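Autophagy-related protein 9 (Schizosaccharomyces pombe, PDB 7D0I) scrambles phospholipids between the two leaflets of the membrane as a homotrimer, supplying and redistributing lipid for the growing autophagosome. Local coordinates at residues 284-292 / 302-312. The protein carries 1 engineered substitution. Sequence-based numbering, arbitrary orientation.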
loop_
_atom_site.group_PDB
_atom_site.type_symbol
_atom_site.label_atom_id
_atom_site.label_comp_id
_atom_site.label_asym_id
_atom_site.label_seq_id
_atom_site.Cartn_x
_atom_site.Cartn_y
_atom_site.Cartn_z
ATOM N N GLU A 284 17.753 43.267 -9.479
ATOM C CA GLU A 284 16.499 44.001 -9.600
ATOM C C GLU A 284 15.386 43.097 -10.106
ATOM O O GLU A 284 14.269 43.125 -9.581
ATOM C CB GLU A 284 16.672 45.207 -10.520
ATOM C CG GLU A 284 17.507 46.321 -9.919
ATOM C CD GLU A 284 16.901 46.883 -8.651
ATOM O OE1 GLU A 284 15.658 46.890 -8.530
ATOM O OE2 GLU A 284 17.667 47.322 -7.769
ATOM N N PHE A 285 15.671 42.282 -11.124
ATOM C CA PHE A 285 14.653 41.356 -11.613
ATOM C C PHE A 285 14.213 40.381 -10.532
ATOM O O PHE A 285 13.053 39.961 -10.510
ATOM C CB PHE A 285 15.165 40.590 -12.829
ATOM C CG PHE A 285 14.215 39.545 -13.324
ATOM C CD1 PHE A 285 14.352 38.227 -12.942
ATOM C CD2 PHE A 285 13.181 39.880 -14.170
ATOM C CE1 PHE A 285 13.474 37.266 -13.391
ATOM C CE2 PHE A 285 12.304 38.921 -14.624
ATOM C CZ PHE A 285 12.452 37.614 -14.235
ATOM N N TYR A 286 15.120 40.002 -9.636
ATOM C CA TYR A 286 14.757 39.062 -8.581
ATOM C C TYR A 286 13.887 39.730 -7.530
ATOM O O TYR A 286 12.871 39.170 -7.105
ATOM C CB TYR A 286 16.016 38.474 -7.941
ATOM C CG TYR A 286 16.330 37.075 -8.405
ATOM C CD1 TYR A 286 15.960 35.977 -7.655
ATOM C CD2 TYR A 286 16.981 36.854 -9.601
ATOM C CE1 TYR A 286 16.239 34.709 -8.078
ATOM C CE2 TYR A 286 17.261 35.593 -10.027
ATOM C CZ TYR A 286 16.887 34.525 -9.265
ATOM O OH TYR A 286 17.172 33.262 -9.703
ATOM N N ILE A 287 14.267 40.932 -7.097
ATOM C CA ILE A 287 13.525 41.593 -6.026
ATOM C C ILE A 287 12.164 42.059 -6.523
ATOM O O ILE A 287 11.131 41.783 -5.904
ATOM C CB ILE A 287 14.335 42.763 -5.448
ATOM C CG1 ILE A 287 15.662 42.268 -4.889
ATOM C CG2 ILE A 287 13.542 43.448 -4.359
ATOM C CD1 ILE A 287 16.508 43.365 -4.307
ATOM N N HIS A 288 12.139 42.777 -7.646
ATOM C CA HIS A 288 10.901 43.398 -8.101
ATOM C C HIS A 288 9.982 42.396 -8.788
ATOM O O HIS A 288 8.864 42.148 -8.329
ATOM C CB HIS A 288 11.226 44.568 -9.031
ATOM C CG HIS A 288 11.985 45.675 -8.368
ATOM N ND1 HIS A 288 12.179 45.728 -7.004
ATOM C CD2 HIS A 288 12.596 46.768 -8.876
ATOM C CE1 HIS A 288 12.880 46.805 -6.702
ATOM N NE2 HIS A 288 13.146 47.455 -7.821
ATOM N N ALA A 289 10.439 41.805 -9.891
ATOM C CA ALA A 289 9.567 40.952 -10.688
ATOM C C ALA A 289 9.266 39.637 -9.980
ATOM O O ALA A 289 8.106 39.220 -9.894
ATOM C CB ALA A 289 10.196 40.690 -12.054
ATOM N N LEU A 290 10.295 38.962 -9.476
ATOM C CA LEU A 290 10.090 37.677 -8.821
ATOM C C LEU A 290 9.577 37.812 -7.397
ATOM O O LEU A 290 9.001 36.858 -6.871
ATOM C CB LEU A 290 11.390 36.870 -8.821
ATOM C CG LEU A 290 11.768 36.185 -10.131
ATOM C CD1 LEU A 290 13.030 35.390 -9.962
ATOM C CD2 LEU A 290 10.640 35.290 -10.574
ATOM N N LYS A 291 9.767 38.972 -6.772
ATOM C CA LYS A 291 9.365 39.193 -5.384
ATOM C C LYS A 291 9.993 38.150 -4.462
ATOM O O LYS A 291 9.315 37.481 -3.683
ATOM C CB LYS A 291 7.842 39.216 -5.243
ATOM C CG LYS A 291 7.188 40.459 -5.831
ATOM C CD LYS A 291 5.679 40.423 -5.662
ATOM C CE LYS A 291 5.041 39.368 -6.551
ATOM N NZ LYS A 291 5.109 39.740 -7.988
ATOM N N ILE A 292 11.310 38.011 -4.569
ATOM C CA ILE A 292 12.103 37.176 -3.677
ATOM C C ILE A 292 13.008 38.099 -2.879
ATOM O O ILE A 292 13.791 38.865 -3.456
ATOM C CB ILE A 292 12.918 36.128 -4.449
ATOM C CG1 ILE A 292 11.983 35.172 -5.183
ATOM C CG2 ILE A 292 13.820 35.358 -3.510
ATOM C CD1 ILE A 292 12.690 34.088 -5.921
ATOM N N TRP A 302 14.976 26.177 -5.698
ATOM C CA TRP A 302 14.771 26.433 -7.117
ATOM C C TRP A 302 13.321 26.237 -7.516
ATOM O O TRP A 302 12.851 26.884 -8.452
ATOM C CB TRP A 302 15.667 25.530 -7.955
ATOM C CG TRP A 302 15.505 25.717 -9.422
ATOM C CD1 TRP A 302 15.027 24.811 -10.309
ATOM C CD2 TRP A 302 15.819 26.889 -10.176
ATOM N NE1 TRP A 302 15.022 25.339 -11.570
ATOM C CE2 TRP A 302 15.506 26.617 -11.512
ATOM C CE3 TRP A 302 16.334 28.141 -9.849
ATOM C CZ2 TRP A 302 15.692 27.546 -12.517
ATOM C CZ3 TRP A 302 16.516 29.058 -10.848
ATOM C CH2 TRP A 302 16.198 28.759 -12.163
ATOM N N GLN A 303 12.596 25.360 -6.829
ATOM C CA GLN A 303 11.184 25.200 -7.143
ATOM C C GLN A 303 10.395 26.453 -6.799
ATOM O O GLN A 303 9.437 26.788 -7.497
ATOM C CB GLN A 303 10.615 23.992 -6.411
ATOM C CG GLN A 303 11.199 22.666 -6.865
ATOM C CD GLN A 303 12.497 22.324 -6.172
ATOM O OE1 GLN A 303 13.144 23.184 -5.582
ATOM N NE2 GLN A 303 12.882 21.056 -6.232
ATOM N N ARG A 304 10.794 27.172 -5.752
ATOM C CA ARG A 304 10.128 28.427 -5.427
ATOM C C ARG A 304 10.411 29.485 -6.483
ATOM O O ARG A 304 9.512 30.244 -6.865
ATOM C CB ARG A 304 10.568 28.902 -4.045
ATOM C CG ARG A 304 10.025 30.257 -3.629
ATOM C CD ARG A 304 8.530 30.233 -3.343
ATOM N NE ARG A 304 8.171 29.319 -2.260
ATOM C CZ ARG A 304 7.402 28.246 -2.410
ATOM N NH1 ARG A 304 6.896 27.950 -3.597
ATOM N NH2 ARG A 304 7.128 27.474 -1.372
ATOM N N VAL A 305 11.649 29.544 -6.971
ATOM C CA VAL A 305 11.972 30.472 -8.049
ATOM C C VAL A 305 11.192 30.119 -9.305
ATOM O O VAL A 305 10.699 31.001 -10.011
ATOM C CB VAL A 305 13.488 30.483 -8.317
ATOM C CG1 VAL A 305 13.812 31.476 -9.398
ATOM C CG2 VAL A 305 14.243 30.819 -7.057
ATOM N N LEU A 306 11.058 28.826 -9.600
ATOM C CA LEU A 306 10.265 28.410 -10.753
ATOM C C LEU A 306 8.805 28.793 -10.585
ATOM O O LEU A 306 8.152 29.214 -11.545
ATOM C CB LEU A 306 10.383 26.907 -10.962
ATOM C CG LEU A 306 11.646 26.438 -11.659
ATOM C CD1 LEU A 306 11.610 24.941 -11.818
ATOM C CD2 LEU A 306 11.753 27.122 -12.994
ATOM N N TYR A 307 8.268 28.627 -9.379
ATOM C CA TYR A 307 6.893 29.022 -9.105
ATOM C C TYR A 307 6.694 30.506 -9.375
ATOM O O TYR A 307 5.778 30.901 -10.108
ATOM C CB TYR A 307 6.559 28.671 -7.658
ATOM C CG TYR A 307 5.146 28.945 -7.228
ATOM C CD1 TYR A 307 4.858 30.012 -6.391
ATOM C CD2 TYR A 307 4.104 28.126 -7.632
ATOM C CE1 TYR A 307 3.571 30.266 -5.977
ATOM C CE2 TYR A 307 2.806 28.372 -7.225
ATOM C CZ TYR A 307 2.546 29.444 -6.395
ATOM O OH TYR A 307 1.258 29.701 -5.980
ATOM N N ARG A 308 7.561 31.344 -8.805
ATOM C CA ARG A 308 7.458 32.779 -9.040
ATOM C C ARG A 308 7.612 33.111 -10.518
ATOM O O ARG A 308 6.918 33.990 -11.041
ATOM C CB ARG A 308 8.512 33.523 -8.227
ATOM C CG ARG A 308 8.428 33.307 -6.736
ATOM C CD ARG A 308 7.370 34.182 -6.103
ATOM N NE ARG A 308 7.540 34.240 -4.657
ATOM C CZ ARG A 308 6.925 33.433 -3.799
ATOM N NH1 ARG A 308 6.086 32.508 -4.240
ATOM N NH2 ARG A 308 7.146 33.559 -2.498
ATOM N N LEU A 309 8.511 32.417 -11.210
ATOM C CA LEU A 309 8.784 32.746 -12.601
ATOM C C LEU A 309 7.622 32.360 -13.503
ATOM O O LEU A 309 7.349 33.050 -14.488
ATOM C CB LEU A 309 10.058 32.051 -13.057
ATOM C CG LEU A 309 10.731 32.624 -14.296
ATOM C CD1 LEU A 309 11.237 34.013 -14.002
ATOM C CD2 LEU A 309 11.864 31.720 -14.720
ATOM N N LEU A 310 6.941 31.259 -13.191
ATOM C CA LEU A 310 5.749 30.903 -13.948
ATOM C C LEU A 310 4.606 31.857 -13.635
ATOM O O LEU A 310 3.818 32.201 -14.522
ATOM C CB LEU A 310 5.349 29.462 -13.654
ATOM C CG LEU A 310 4.348 28.856 -14.633
ATOM C CD1 LEU A 310 4.976 28.745 -16.005
ATOM C CD2 LEU A 310 3.867 27.504 -14.147
ATOM N N LYS A 311 4.500 32.295 -12.376
ATOM C CA LYS A 311 3.517 33.317 -12.031
ATOM C C LYS A 311 3.720 34.574 -12.867
ATOM O O LYS A 311 2.773 35.103 -13.454
ATOM C CB LYS A 311 3.601 33.651 -10.542
ATOM C CG LYS A 311 2.995 35.000 -10.188
ATOM C CD LYS A 311 3.390 35.464 -8.795
ATOM C CE LYS A 311 2.740 34.626 -7.713
ATOM N NZ LYS A 311 3.106 35.114 -6.356
ATOM N N LEU A 312 4.960 35.060 -12.932
ATOM C CA LEU A 312 5.245 36.279 -13.683
ATOM C C LEU A 312 4.829 36.149 -15.141
ATOM O O LEU A 312 4.313 37.104 -15.732
ATOM C CB LEU A 312 6.732 36.615 -13.585
ATOM C CG LEU A 312 7.218 37.773 -14.452
ATOM C CD1 LEU A 312 6.695 39.091 -13.918
ATOM C CD2 LEU A 312 8.731 37.782 -14.527
#
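Leu290 and Arg308 bring the two backbones to within 5.6 Å, CA to CA, where the stretch 284-289 at the end of helix 253-289 meets helix 302-312; the axes of these short segments pass 11.4 Å apart, with 69° between their N-to-C directions. No hydrogen bond joins the segments; apolar side chains carry the contact. Leu290 CD1 lies over the centre of the Tyr286 ring and touches Val305 CG1, while its CD2 rests on helix 302-312, 3.6 Å from Arg308 CB and 3.7 Å from Leu309 CD1. Val305 divides its methyls: CG1 faces Leu290 and Tyr286, whereas CG2 meets Ile292 CD1 at 3.8 Å. With CG anti to the backbone N (chi1 176°), the Phe285 ring swings out to Leu309, whose CD1 meets CZ edge-on, near the ring plane; Leu312 CD2 approaches the same Phe285 CZ at 3.7 Å. Replacing Phe285 by an alanine is likely to leave Leu309 and Leu312 without their aromatic partner and open a gap beside helix 183-195, whose Phe186 packs edge-to-face with Phe285. The Tyr286 hydroxyl is held by the carbonyl of Val190 on that helix. On the flank, the aliphatic part of Arg308 passes the carbonyl of Leu290, and its guanidinium makes a weak, long ion pair with Asp585 of a neighbouring subunit. Lys291 is the first residue to leave helical backbone angles, with positive phi. In this probably cytoplasmic part of the ATG9 fold, the extension of a transmembrane helix and the next helix, joined by a loop, pack on each other at a steep angle.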